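Probable fatty acyl-CoA transferase Rv3272 (Mycobacterium tuberculosis, PDB 5YX6) probably acts as a family III CoA transferase in fatty acid metabolism, binding fatty acyl-CoAs of varied chain length, palmitoyl-CoA most tightly. Local coordinates at residues 174-185 against 202-213; 345-353 against 361-369. One frame throughout, in Å; residues are numbered along the deposited sequence.

Contact 1 of 2, residues 174-185 against 202-213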
ATOM      1  N   VAL A 174      -4.365  -4.699   2.228  1.00 29.73           N
ATOM      2  CA  VAL A 174      -3.899  -5.465   1.079  1.00 34.56           C
ATOM      3  C   VAL A 174      -4.698  -5.114  -0.180  1.00 32.53           C
ATOM      4  O   VAL A 174      -4.130  -4.980  -1.264  1.00 34.04           O
ATOM      5  CB  VAL A 174      -3.968  -6.975   1.362  1.00 33.85           C
ATOM      6  CG1 VAL A 174      -3.717  -7.772   0.096  1.00 37.69           C
ATOM      7  CG2 VAL A 174      -2.953  -7.344   2.424  1.00 34.78           C
ATOM      8  N   ASP A 175      -6.007  -4.948  -0.019  1.00 35.76           N
ATOM      9  CA  ASP A 175      -6.875  -4.445  -1.079  1.00 34.21           C
ATOM     10  C   ASP A 175      -6.438  -3.080  -1.594  1.00 32.03           C
ATOM     11  O   ASP A 175      -6.221  -2.897  -2.783  1.00 33.85           O
ATOM     12  CB  ASP A 175      -8.321  -4.335  -0.588  1.00 35.18           C
ATOM     13  CG  ASP A 175      -9.062  -5.652  -0.636  1.00 39.79           C
ATOM     14  OD1 ASP A 175      -8.516  -6.619  -1.200  1.00 39.42           O
ATOM     15  OD2 ASP A 175     -10.206  -5.712  -0.130  1.00 43.03           O
ATOM     16  N   ASN A 176      -6.319  -2.116  -0.690  1.00 33.62           N
ATOM     17  CA  ASN A 176      -6.067  -0.754  -1.109  1.00 27.89           C
ATOM     18  C   ASN A 176      -4.658  -0.601  -1.665  1.00 29.85           C
ATOM     19  O   ASN A 176      -4.466   0.077  -2.678  1.00 33.90           O
ATOM     20  CB  ASN A 176      -6.333   0.209   0.046  1.00 27.86           C
ATOM     21  CG  ASN A 176      -7.819   0.251   0.427  1.00 45.15           C
ATOM     22  OD1 ASN A 176      -8.697   0.369  -0.435  1.00 46.63           O
ATOM     23  ND2 ASN A 176      -8.103   0.140   1.718  1.00 43.54           N
ATOM     24  N   ALA A 177      -3.687  -1.277  -1.064  1.00 27.19           N
ATOM     25  CA  ALA A 177      -2.336  -1.282  -1.625  1.00 28.12           C
ATOM     26  C   ALA A 177      -2.304  -1.953  -2.996  1.00 28.50           C
ATOM     27  O   ALA A 177      -1.611  -1.485  -3.902  1.00 26.81           O
ATOM     28  CB  ALA A 177      -1.353  -1.970  -0.679  1.00 29.64           C
ATOM     29  N   SER A 178      -3.061  -3.037  -3.160  1.00 28.57           N
ATOM     30  CA  SER A 178      -3.075  -3.750  -4.439  1.00 25.84           C
ATOM     31  C   SER A 178      -3.659  -2.886  -5.541  1.00 24.64           C
ATOM     32  O   SER A 178      -3.179  -2.904  -6.665  1.00 26.75           O
ATOM     33  CB  SER A 178      -3.866  -5.056  -4.339  1.00 28.41           C
ATOM     34  OG  SER A 178      -3.171  -6.004  -3.548  1.00 34.53           O
ATOM     35  N   GLY A 179      -4.694  -2.123  -5.214  1.00 26.94           N
ATOM     36  CA  GLY A 179      -5.274  -1.180  -6.151  1.00 23.34           C
ATOM     37  C   GLY A 179      -4.281  -0.173  -6.700  1.00 26.95           C
ATOM     38  O   GLY A 179      -4.254   0.090  -7.899  1.00 30.30           O
ATOM     39  N   HIS A 180      -3.455   0.391  -5.827  1.00 26.71           N
ATOM     40  CA  HIS A 180      -2.471   1.377  -6.267  1.00 27.52           C
ATOM     41  C   HIS A 180      -1.354   0.754  -7.100  1.00 27.47           C
ATOM     42  O   HIS A 180      -0.837   1.404  -8.013  1.00 25.26           O
ATOM     43  CB  HIS A 180      -1.897   2.130  -5.058  1.00 21.85           C
ATOM     44  CG  HIS A 180      -2.865   3.110  -4.471  1.00 22.32           C
ATOM     45  ND1 HIS A 180      -3.289   4.229  -5.152  1.00 22.17           N
ATOM     46  CD2 HIS A 180      -3.559   3.092  -3.308  1.00 22.59           C
ATOM     47  CE1 HIS A 180      -4.172   4.882  -4.418  1.00 22.54           C
ATOM     48  NE2 HIS A 180      -4.359   4.209  -3.298  1.00 21.72           N
ATOM     49  N   VAL A 181      -0.987  -0.492  -6.795  1.00 24.82           N
ATOM     50  CA  VAL A 181       0.078  -1.170  -7.533  1.00 24.80           C
ATOM     51  C   VAL A 181      -0.391  -1.525  -8.946  1.00 30.11           C
ATOM     52  O   VAL A 181       0.346  -1.360  -9.919  1.00 30.90           O
ATOM     53  CB  VAL A 181       0.546  -2.446  -6.813  1.00 23.74           C
ATOM     54  CG1 VAL A 181       1.517  -3.208  -7.698  1.00 25.68           C
ATOM     55  CG2 VAL A 181       1.215  -2.096  -5.494  1.00 21.70           C
ATOM     56  N   LEU A 182      -1.634  -1.977  -9.050  1.00 25.28           N
ATOM     57  CA  LEU A 182      -2.250  -2.245 -10.337  1.00 28.59           C
ATOM     58  C   LEU A 182      -2.318  -0.980 -11.191  1.00 28.97           C
ATOM     59  O   LEU A 182      -2.004  -1.013 -12.384  1.00 28.81           O
ATOM     60  CB  LEU A 182      -3.652  -2.822 -10.147  1.00 21.65           C
ATOM     61  CG  LEU A 182      -4.380  -3.180 -11.441  1.00 25.53           C
ATOM     62  CD1 LEU A 182      -3.602  -4.198 -12.273  1.00 22.72           C
ATOM     63  CD2 LEU A 182      -5.758  -3.710 -11.110  1.00 27.82           C
ATOM     64  N   ALA A 183      -2.758   0.117 -10.578  1.00 23.03           N
ATOM     65  CA  ALA A 183      -2.832   1.404 -11.259  1.00 27.21           C
ATOM     66  C   ALA A 183      -1.452   1.811 -11.757  1.00 27.63           C
ATOM     67  O   ALA A 183      -1.294   2.266 -12.896  1.00 26.71           O
ATOM     68  CB  ALA A 183      -3.409   2.470 -10.338  1.00 28.32           C
ATOM     69  N   GLN A 184      -0.457   1.640 -10.893  1.00 27.55           N
ATOM     70  CA  GLN A 184       0.934   1.872 -11.261  1.00 26.69           C
ATOM     71  C   GLN A 184       1.309   1.054 -12.506  1.00 31.68           C
ATOM     72  O   GLN A 184       1.882   1.577 -13.469  1.00 28.29           O
ATOM     73  CB  GLN A 184       1.843   1.522 -10.080  1.00 27.99           C
ATOM     74  CG  GLN A 184       3.324   1.438 -10.387  1.00 26.23           C
ATOM     75  CD  GLN A 184       4.076   0.612  -9.356  1.00 27.54           C
ATOM     76  OE1 GLN A 184       4.554  -0.488  -9.644  1.00 27.12           O
ATOM     77  NE2 GLN A 184       4.178   1.138  -8.143  1.00 29.67           N
ATOM     78  N   ALA A 185       0.948  -0.223 -12.497  1.00 24.19           N
ATOM     79  CA  ALA A 185       1.322  -1.115 -13.579  1.00 26.93           C
ATOM     80  C   ALA A 185       0.612  -0.776 -14.892  1.00 28.38           C
ATOM     81  O   ALA A 185       1.193  -0.891 -15.964  1.00 25.91           O
ATOM     82  CB  ALA A 185       1.041  -2.533 -13.184  1.00 29.44           C
ATOM     83  N   VAL A 202      -0.138  -7.240 -18.193  1.00 26.03           N
ATOM     84  CA  VAL A 202       0.271  -6.875 -16.859  1.00 29.36           C
ATOM     85  C   VAL A 202      -0.435  -7.759 -15.819  1.00 34.14           C
ATOM     86  O   VAL A 202      -1.630  -8.033 -15.940  1.00 30.83           O
ATOM     87  CB  VAL A 202      -0.028  -5.378 -16.631  1.00 29.29           C
ATOM     88  CG1 VAL A 202      -0.086  -5.050 -15.179  1.00 33.78           C
ATOM     89  CG2 VAL A 202       1.005  -4.529 -17.345  1.00 27.57           C
ATOM     90  N   GLN A 203       0.306  -8.221 -14.812  1.00 33.34           N
ATOM     91  CA  GLN A 203      -0.274  -9.080 -13.777  1.00 33.38           C
ATOM     92  C   GLN A 203       0.139  -8.620 -12.383  1.00 31.18           C
ATOM     93  O   GLN A 203       1.312  -8.342 -12.124  1.00 32.21           O
ATOM     94  CB  GLN A 203       0.120 -10.547 -13.994  1.00 31.23           C
ATOM     95  CG  GLN A 203      -0.490 -11.160 -15.249  1.00 38.13           C
ATOM     96  CD  GLN A 203      -0.049 -12.597 -15.498  1.00 43.99           C
ATOM     97  OE1 GLN A 203       1.008 -12.842 -16.081  1.00 46.60           O
ATOM     98  NE2 GLN A 203      -0.873 -13.554 -15.076  1.00 39.22           N
ATOM     99  N   VAL A 204      -0.843  -8.512 -11.497  1.00 29.89           N
ATOM    100  CA  VAL A 204      -0.607  -8.116 -10.114  1.00 28.16           C
ATOM    101  C   VAL A 204      -1.317  -9.083  -9.173  1.00 28.07           C
ATOM    102  O   VAL A 204      -2.521  -9.304  -9.304  1.00 31.10           O
ATOM    103  CB  VAL A 204      -1.102  -6.685  -9.841  1.00 26.52           C
ATOM    104  CG1 VAL A 204      -0.964  -6.343  -8.359  1.00 29.82           C
ATOM    105  CG2 VAL A 204      -0.348  -5.690 -10.688  1.00 24.29           C
ATOM    106  N   ALA A 205      -0.567  -9.690  -8.256  1.00 29.94           N
ATOM    107  CA  ALA A 205      -1.149 -10.583  -7.248  1.00 26.62           C
ATOM    108  C   ALA A 205      -1.197  -9.909  -5.876  1.00 27.19           C
ATOM    109  O   ALA A 205      -0.213  -9.302  -5.438  1.00 22.21           O
ATOM    110  CB  ALA A 205      -0.371 -11.877  -7.175  1.00 26.65           C
ATOM    111  N   MET A 206      -2.350  -9.994  -5.215  1.00 26.22           N
ATOM    112  CA  MET A 206      -2.512  -9.405  -3.891  1.00 27.96           C
ATOM    113  C   MET A 206      -1.499  -9.997  -2.917  1.00 27.34           C
ATOM    114  O   MET A 206      -0.938  -9.295  -2.066  1.00 25.23           O
ATOM    115  CB  MET A 206      -3.935  -9.609  -3.373  1.00 33.48           C
ATOM    116  CG  MET A 206      -4.966  -8.616  -3.919  1.00 35.63           C
ATOM    117  SD  MET A 206      -6.675  -9.124  -3.570  1.00 51.13           S
ATOM    118  CE  MET A 206      -6.686  -9.126  -1.781  1.00 42.33           C
ATOM    119  N   TYR A 207      -1.258 -11.292  -3.052  1.00 25.87           N
ATOM    120  CA  TYR A 207      -0.262 -11.952  -2.231  1.00 28.26           C
ATOM    121  C   TYR A 207       1.116 -11.317  -2.399  1.00 28.18           C
ATOM    122  O   TYR A 207       1.812 -11.059  -1.410  1.00 26.91           O
ATOM    123  CB  TYR A 207      -0.209 -13.436  -2.569  1.00 25.26           C
ATOM    124  CG  TYR A 207       0.767 -14.228  -1.729  1.00 28.54           C
ATOM    125  CD1 TYR A 207       0.449 -14.601  -0.428  1.00 26.96           C
ATOM    126  CD2 TYR A 207       1.981 -14.649  -2.253  1.00 27.34           C
ATOM    127  CE1 TYR A 207       1.326 -15.347   0.336  1.00 28.11           C
ATOM    128  CE2 TYR A 207       2.861 -15.393  -1.498  1.00 29.92           C
ATOM    129  CZ  TYR A 207       2.525 -15.743  -0.208  1.00 28.81           C
ATOM    130  OH  TYR A 207       3.400 -16.485   0.545  1.00 32.55           O
ATOM    131  N   ASP A 208       1.499 -11.067  -3.652  1.00 28.03           N
ATOM    132  CA  ASP A 208       2.802 -10.472  -3.960  1.00 27.77           C
ATOM    133  C   ASP A 208       2.920  -9.081  -3.353  1.00 26.48           C
ATOM    134  O   ASP A 208       3.971  -8.709  -2.847  1.00 25.91           O
ATOM    135  CB  ASP A 208       3.035 -10.412  -5.472  1.00 28.00           C
ATOM    136  CG  ASP A 208       3.192 -11.792  -6.098  1.00 34.19           C
ATOM    137  OD1 ASP A 208       3.233 -12.775  -5.328  1.00 36.87           O
ATOM    138  OD2 ASP A 208       3.277 -11.895  -7.351  1.00 31.55           O
ATOM    139  N   VAL A 209       1.829  -8.326  -3.392  1.00 25.62           N
ATOM    140  CA  VAL A 209       1.801  -7.011  -2.784  1.00 23.82           C
ATOM    141  C   VAL A 209       1.984  -7.098  -1.269  1.00 26.22           C
ATOM    142  O   VAL A 209       2.736  -6.319  -0.686  1.00 27.15           O
ATOM    143  CB  VAL A 209       0.499  -6.281  -3.106  1.00 23.07           C
ATOM    144  CG1 VAL A 209       0.463  -4.934  -2.387  1.00 24.40           C
ATOM    145  CG2 VAL A 209       0.363  -6.092  -4.626  1.00 20.36           C
ATOM    146  N   ALA A 210       1.300  -8.053  -0.642  1.00 25.69           N
ATOM    147  CA  ALA A 210       1.353  -8.224   0.806  1.00 27.44           C
ATOM    148  C   ALA A 210       2.753  -8.609   1.257  1.00 28.90           C
ATOM    149  O   ALA A 210       3.268  -8.057   2.231  1.00 30.73           O
ATOM    150  CB  ALA A 210       0.353  -9.271   1.260  1.00 28.80           C
ATOM    151  N   VAL A 211       3.362  -9.545   0.533  1.00 28.01           N
ATOM    152  CA  VAL A 211       4.747  -9.935   0.778  1.00 25.58           C
ATOM    153  C   VAL A 211       5.634  -8.698   0.660  1.00 31.79           C
ATOM    154  O   VAL A 211       6.478  -8.439   1.515  1.00 28.81           O
ATOM    155  CB  VAL A 211       5.205 -11.039  -0.210  1.00 32.36           C
ATOM    156  CG1 VAL A 211       6.715 -11.122  -0.273  1.00 34.98           C
ATOM    157  CG2 VAL A 211       4.600 -12.397   0.174  1.00 29.45           C
ATOM    158  N   GLY A 212       5.406  -7.918  -0.391  1.00 29.81           N
ATOM    159  CA  GLY A 212       6.158  -6.700  -0.613  1.00 32.64           C
ATOM    160  C   GLY A 212       6.065  -5.706   0.527  1.00 28.26           C
ATOM    161  O   GLY A 212       7.055  -5.089   0.888  1.00 31.36           O
ATOM    162  N   LEU A 213       4.877  -5.546   1.096  1.00 31.22           N
ATOM    163  CA  LEU A 213       4.699  -4.634   2.225  1.00 34.12           C
ATOM    164  C   LEU A 213       5.503  -5.039   3.465  1.00 31.75           C
ATOM    165  O   LEU A 213       5.833  -4.191   4.283  1.00 30.37           O
ATOM    166  CB  LEU A 213       3.212  -4.515   2.580  1.00 29.12           C
ATOM    167  CG  LEU A 213       2.334  -3.874   1.493  1.00 31.25           C
ATOM    168  CD1 LEU A 213       0.868  -3.913   1.903  1.00 26.15           C
ATOM    169  CD2 LEU A 213       2.767  -2.430   1.197  1.00 21.88           C
TER

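Contact 2 of 2, residues 345-353 against 361-369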
ATOM      1  N   ALA A 345      -7.954  18.260   8.405  1.00 36.75           N
ATOM      2  CA  ALA A 345      -8.680  19.319   7.720  1.00 38.59           C
ATOM      3  C   ALA A 345      -7.767  20.039   6.731  1.00 35.46           C
ATOM      4  O   ALA A 345      -8.168  20.419   5.631  1.00 40.21           O
ATOM      5  CB  ALA A 345      -9.252  20.297   8.730  1.00 39.06           C
ATOM      6  N   GLU A 346      -6.524  20.208   7.149  1.00 36.40           N
ATOM      7  CA  GLU A 346      -5.500  20.892   6.373  1.00 37.20           C
ATOM      8  C   GLU A 346      -5.183  20.223   5.024  1.00 34.26           C
ATOM      9  O   GLU A 346      -4.845  20.900   4.060  1.00 37.27           O
ATOM     10  CB  GLU A 346      -4.243  20.996   7.233  1.00 34.96           C
ATOM     11  CG  GLU A 346      -3.087  21.747   6.631  1.00 45.65           C
ATOM     12  CD  GLU A 346      -1.989  21.977   7.650  1.00 48.09           C
ATOM     13  OE1 GLU A 346      -0.907  21.377   7.483  1.00 49.73           O
ATOM     14  OE2 GLU A 346      -2.219  22.729   8.630  1.00 45.62           O
ATOM     15  N   ASN A 347      -5.292  18.900   4.958  1.00 37.51           N
ATOM     16  CA  ASN A 347      -4.874  18.155   3.771  1.00 34.33           C
ATOM     17  C   ASN A 347      -5.984  17.945   2.748  1.00 35.37           C
ATOM     18  O   ASN A 347      -5.763  17.315   1.712  1.00 31.80           O
ATOM     19  CB  ASN A 347      -4.293  16.805   4.173  1.00 29.77           C
ATOM     20  CG  ASN A 347      -2.873  16.916   4.658  1.00 32.44           C
ATOM     21  OD1 ASN A 347      -2.377  18.009   4.886  1.00 37.87           O
ATOM     22  ND2 ASN A 347      -2.211  15.784   4.829  1.00 38.58           N
ATOM     23  N   ASP A 348      -7.166  18.483   3.042  1.00 35.85           N
ATOM     24  CA  ASP A 348      -8.252  18.532   2.081  1.00 31.94           C
ATOM     25  C   ASP A 348      -8.536  17.125   1.551  1.00 36.05           C
ATOM     26  O   ASP A 348      -8.495  16.859   0.342  1.00 34.21           O
ATOM     27  CB  ASP A 348      -7.890  19.502   0.957  1.00 36.41           C
ATOM     28  CG  ASP A 348      -9.064  19.843   0.080  1.00 49.42           C
ATOM     29  OD1 ASP A 348     -10.210  19.550   0.492  1.00 53.31           O
ATOM     30  OD2 ASP A 348      -8.841  20.414  -1.015  1.00 56.10           O
ATOM     31  N   LEU A 349      -8.801  16.217   2.481  1.00 31.93           N
ATOM     32  CA  LEU A 349      -8.823  14.800   2.180  1.00 27.76           C
ATOM     33  C   LEU A 349     -10.199  14.273   1.766  1.00 32.40           C
ATOM     34  O   LEU A 349     -10.326  13.112   1.397  1.00 29.77           O
ATOM     35  CB  LEU A 349      -8.316  14.030   3.389  1.00 29.09           C
ATOM     36  CG  LEU A 349      -6.803  13.962   3.523  1.00 30.42           C
ATOM     37  CD1 LEU A 349      -6.401  13.672   4.965  1.00 29.86           C
ATOM     38  CD2 LEU A 349      -6.286  12.877   2.594  1.00 25.82           C
ATOM     39  N   THR A 350     -11.223  15.117   1.831  1.00 32.36           N
ATOM     40  CA  THR A 350     -12.591  14.667   1.592  1.00 32.85           C
ATOM     41  C   THR A 350     -13.237  15.303   0.357  1.00 36.94           C
ATOM     42  O   THR A 350     -12.843  16.385  -0.072  1.00 36.82           O
ATOM     43  CB  THR A 350     -13.486  14.929   2.816  1.00 34.53           C
ATOM     44  OG1 THR A 350     -13.532  16.333   3.094  1.00 41.53           O
ATOM     45  CG2 THR A 350     -12.944  14.186   4.032  1.00 32.89           C
ATOM     46  N   LEU A 351     -14.221  14.609  -0.211  1.00 34.77           N
ATOM     47  CA  LEU A 351     -15.067  15.163  -1.274  1.00 44.79           C
ATOM     48  C   LEU A 351     -16.542  14.879  -1.020  1.00 41.31           C
ATOM     49  O   LEU A 351     -16.891  13.915  -0.336  1.00 37.39           O
ATOM     50  CB  LEU A 351     -14.714  14.575  -2.648  1.00 39.44           C
ATOM     51  CG  LEU A 351     -13.283  14.229  -3.028  1.00 41.37           C
ATOM     52  CD1 LEU A 351     -13.272  12.877  -3.735  1.00 38.34           C
ATOM     53  CD2 LEU A 351     -12.707  15.319  -3.926  1.00 44.30           C
ATOM     54  N   GLU A 352     -17.400  15.729  -1.580  1.00 44.53           N
ATOM     55  CA  GLU A 352     -18.843  15.550  -1.461  1.00 44.72           C
ATOM     56  C   GLU A 352     -19.420  14.948  -2.738  1.00 43.58           C
ATOM     57  O   GLU A 352     -19.181  15.449  -3.837  1.00 44.65           O
ATOM     58  CB  GLU A 352     -19.534  16.882  -1.158  1.00 47.47           C
ATOM     59  CG  GLU A 352     -19.083  17.515   0.138  1.00 51.59           C
ATOM     60  CD  GLU A 352     -19.240  16.581   1.321  1.00 57.20           C
ATOM     61  OE1 GLU A 352     -20.272  15.880   1.392  1.00 56.82           O
ATOM     62  OE2 GLU A 352     -18.324  16.540   2.175  1.00 63.99           O
ATOM     63  N   VAL A 353     -20.206  13.892  -2.577  1.00 38.67           N
ATOM     64  CA  VAL A 353     -20.820  13.200  -3.694  1.00 39.48           C
ATOM     65  C   VAL A 353     -22.322  13.327  -3.513  1.00 44.95           C
ATOM     66  O   VAL A 353     -22.872  12.799  -2.543  1.00 40.89           O
ATOM     67  CB  VAL A 353     -20.420  11.712  -3.743  1.00 38.60           C
ATOM     68  CG1 VAL A 353     -20.843  11.093  -5.064  1.00 39.64           C
ATOM     69  CG2 VAL A 353     -18.934  11.561  -3.542  1.00 36.37           C
ATOM     70  N   THR A 361     -19.988  12.033   2.088  1.00 43.22           N
ATOM     71  CA  THR A 361     -18.569  12.389   2.188  1.00 37.73           C
ATOM     72  C   THR A 361     -17.635  11.197   1.958  1.00 34.44           C
ATOM     73  O   THR A 361     -17.768  10.165   2.608  1.00 35.32           O
ATOM     74  CB  THR A 361     -18.266  12.998   3.566  1.00 40.31           C
ATOM     75  OG1 THR A 361     -19.113  14.134   3.775  1.00 44.77           O
ATOM     76  CG2 THR A 361     -16.815  13.429   3.658  1.00 40.82           C
ATOM     77  N   VAL A 362     -16.684  11.332   1.037  1.00 33.07           N
ATOM     78  CA  VAL A 362     -15.708  10.265   0.835  1.00 33.93           C
ATOM     79  C   VAL A 362     -14.284  10.816   0.833  1.00 34.55           C
ATOM     80  O   VAL A 362     -14.077  12.030   0.792  1.00 34.26           O
ATOM     81  CB  VAL A 362     -15.966   9.479  -0.486  1.00 38.67           C
ATOM     82  CG1 VAL A 362     -17.387   8.933  -0.523  1.00 28.14           C
ATOM     83  CG2 VAL A 362     -15.685  10.337  -1.718  1.00 33.08           C
ATOM     84  N   ILE A 363     -13.312   9.909   0.872  1.00 30.91           N
ATOM     85  CA  ILE A 363     -11.893  10.266   0.908  1.00 35.08           C
ATOM     86  C   ILE A 363     -11.245  10.183  -0.481  1.00 35.29           C
ATOM     87  O   ILE A 363     -11.444   9.201  -1.202  1.00 34.28           O
ATOM     88  CB  ILE A 363     -11.126   9.352   1.879  1.00 34.35           C
ATOM     89  CG1 ILE A 363     -11.674   9.518   3.298  1.00 35.07           C
ATOM     90  CG2 ILE A 363      -9.631   9.637   1.815  1.00 31.93           C
ATOM     91  CD1 ILE A 363     -11.101   8.540   4.272  1.00 38.54           C
ATOM     92  N   ARG A 364     -10.488  11.211  -0.859  1.00 27.26           N
ATOM     93  CA  ARG A 364      -9.824  11.242  -2.164  1.00 32.13           C
ATOM     94  C   ARG A 364      -8.648  10.264  -2.261  1.00 32.77           C
ATOM     95  O   ARG A 364      -8.186   9.731  -1.250  1.00 28.26           O
ATOM     96  CB  ARG A 364      -9.338  12.662  -2.482  1.00 30.64           C
ATOM     97  CG  ARG A 364      -8.278  13.189  -1.536  1.00 24.68           C
ATOM     98  CD  ARG A 364      -7.580  14.413  -2.103  1.00 28.35           C
ATOM     99  NE  ARG A 364      -6.712  15.038  -1.102  1.00 32.28           N
ATOM    100  CZ  ARG A 364      -5.462  14.657  -0.857  1.00 28.36           C
ATOM    101  NH1 ARG A 364      -4.920  13.668  -1.564  1.00 24.53           N
ATOM    102  NH2 ARG A 364      -4.749  15.276   0.081  1.00 27.56           N
ATOM    103  N   THR A 365      -8.184  10.022  -3.488  1.00 30.78           N
ATOM    104  CA  THR A 365      -6.966   9.249  -3.712  1.00 28.04           C
ATOM    105  C   THR A 365      -5.759  10.113  -3.298  1.00 31.60           C
ATOM    106  O   THR A 365      -5.804  11.338  -3.396  1.00 28.04           O
ATOM    107  CB  THR A 365      -6.847   8.778  -5.191  1.00 34.11           C
ATOM    108  OG1 THR A 365      -7.049   9.884  -6.083  1.00 35.08           O
ATOM    109  CG2 THR A 365      -7.884   7.691  -5.492  1.00 30.28           C
ATOM    110  N   PRO A 366      -4.680   9.470  -2.826  1.00 30.37           N
ATOM    111  CA  PRO A 366      -3.605  10.191  -2.134  1.00 24.64           C
ATOM    112  C   PRO A 366      -2.710  11.086  -2.999  1.00 28.48           C
ATOM    113  O   PRO A 366      -2.372  12.173  -2.540  1.00 25.12           O
ATOM    114  CB  PRO A 366      -2.768   9.060  -1.515  1.00 24.33           C
ATOM    115  CG  PRO A 366      -3.127   7.831  -2.287  1.00 30.30           C
ATOM    116  CD  PRO A 366      -4.537   8.005  -2.725  1.00 28.84           C
ATOM    117  N   ALA A 367      -2.353  10.680  -4.213  1.00 27.71           N
ATOM    118  CA  ALA A 367      -1.412  11.479  -5.003  1.00 25.89           C
ATOM    119  C   ALA A 367      -2.020  12.794  -5.499  1.00 28.94           C
ATOM    120  O   ALA A 367      -3.155  12.819  -5.975  1.00 27.99           O
ATOM    121  CB  ALA A 367      -0.893  10.675  -6.173  1.00 23.68           C
ATOM    122  N   ARG A 368      -1.239  13.871  -5.387  1.00 24.90           N
ATOM    123  CA  ARG A 368      -1.648  15.228  -5.762  1.00 28.97           C
ATOM    124  C   ARG A 368      -0.762  15.839  -6.865  1.00 30.21           C
ATOM    125  O   ARG A 368       0.421  15.526  -6.960  1.00 30.86           O
ATOM    126  CB  ARG A 368      -1.604  16.123  -4.530  1.00 31.26           C
ATOM    127  CG  ARG A 368      -2.080  15.435  -3.251  1.00 38.33           C
ATOM    128  CD  ARG A 368      -2.332  16.436  -2.117  1.00 38.15           C
ATOM    129  NE  ARG A 368      -3.503  17.281  -2.316  1.00 36.72           N
ATOM    130  CZ  ARG A 368      -3.849  18.266  -1.491  1.00 36.61           C
ATOM    131  NH1 ARG A 368      -3.107  18.532  -0.424  1.00 40.69           N
ATOM    132  NH2 ARG A 368      -4.934  18.987  -1.728  1.00 37.59           N
ATOM    133  N   TYR A 369      -1.336  16.719  -7.684  1.00 28.27           N
ATOM    134  CA  TYR A 369      -0.648  17.284  -8.856  1.00 27.55           C
ATOM    135  C   TYR A 369      -0.922  18.781  -8.949  1.00 30.03           C
ATOM    136  O   TYR A 369      -2.001  19.245  -8.571  1.00 32.21           O
ATOM    137  CB  TYR A 369      -1.087  16.585 -10.159  1.00 25.88           C
ATOM    138  CG  TYR A 369      -0.946  15.075 -10.127  1.00 26.95           C
ATOM    139  CD1 TYR A 369      -1.916  14.284  -9.521  1.00 26.66           C
ATOM    140  CD2 TYR A 369       0.158  14.441 -10.687  1.00 28.82           C
ATOM    141  CE1 TYR A 369      -1.795  12.913  -9.473  1.00 25.79           C
ATOM    142  CE2 TYR A 369       0.286  13.054 -10.649  1.00 24.83           C
ATOM    143  CZ  TYR A 369      -0.698  12.302 -10.035  1.00 25.86           C
ATOM    144  OH  TYR A 369      -0.603  10.934  -9.980  1.00 25.55           O
TER
HETATM  145  O   HOH W   1      -4.328  20.551   1.357  1.00 35.82           O

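Contact 1 of 2, residues 174-185 against 202-213
V174 O is gripped twice, by S178 OG at 2.7 Å and by S178 N from the opposite face of its carbonyl plane, while V174 CG1 and CG2 touch M206 and A210. With OG turned back beside the backbone N (chi1 -70°), the S178 hydroxyl stays on its own helix and lets M206 CG pack against S178 OG at 3.2 Å. The setting is the Rossmann-type parallel sheet, at the strand that is outermost within the chain. Helix 174-185 runs nearly antiparallel to this strand, 202-205 (166°, axes 8.7 Å apart), and crosses the following helix 206-213 at 104°. Along the strand, V204 faces the helix and divides its branches: CG1 lies against V181 CG1, and CG2 lies 3.9 Å from L182 CD1. Over helix 206-213, A177 CB sits equally close to V209 CG1 and L213 CD1, while the V181 and V209 side chains meet tip to tip. At the other end of the strand A185 CB presses on V202 CG1 at 3.4 Å, tighter than usual for two carbons. D175, inferred to be the nucleophile, has its backbone N hydrogen-bonded to D146 OD2. M206 bends at chi3, which carries its CE to 3.2 Å from D175 OD1.

Contact 2 of 2, residues 345-353 against 361-369
R364 leaves its backbone with CG between N and the carbonyl carbon (chi1 64°) and then runs extended to NE, which lays the guanidinium edge along the carbonyls of N347 and D348. R364 NH2 donates to N347 O at 2.8 Å, almost straight (173°) and in the carbonyl plane; R364 NE reaches D348 O at 2.9 Å from above that carbonyl's plane. NH1 bonds T365 O and P366 O of its own segment, so four carbonyls fix the group's rotation. L349 CD2 covers one face at 3.8 Å from R364 NH2, and R368 NE lies over the opposite face. This second arginine bends at chi3 and, through NH1, shares a water with E346 O. Beyond them is an antiparallel beta hairpin: L351 and V362 form the hydrogen-bonded pair, with L351 N 2.8 Å from V362 O; just beyond the strands, R364 N bonds L349 O at 3.0 Å. On the face carrying T350 and I363, T361 OG1 donates to the syn lone pair of E352 OE2. R364 NH2 also forms a salt bridge with D208 of the second subunit, whose other carboxylate oxygen accepts from N347 ND2. The turn after helix 342-346 is thus tied to hairpin 350-353/360-363, while strand 368-369 pairs with the second subunit.

Overall arrangement
Contact 1 closes before contact 2 opens along the chain, and they lie about 22 Å apart, centre to centre. Contact 1 joins helix 173-196 to strand 201-205, outermost within the chain in the six-stranded parallel sheet, and to helix 206-213; contact 2 holds the separate two-stranded hairpin 350-353/360-363 beside the end of helix 342-346. They touch within the chain where H180 CE1 packs on P366 CD at 3.6 Å. A second connection runs through the homodimer, where segment 202-213 of one subunit meets contact 2 of the other: V202 and Q203, like R368 and Y369, pair in an antiparallel ladder with the partner chain, and V202 packs on Y369 of the second subunit. Each subunit's sheet is therefore continued by its partner.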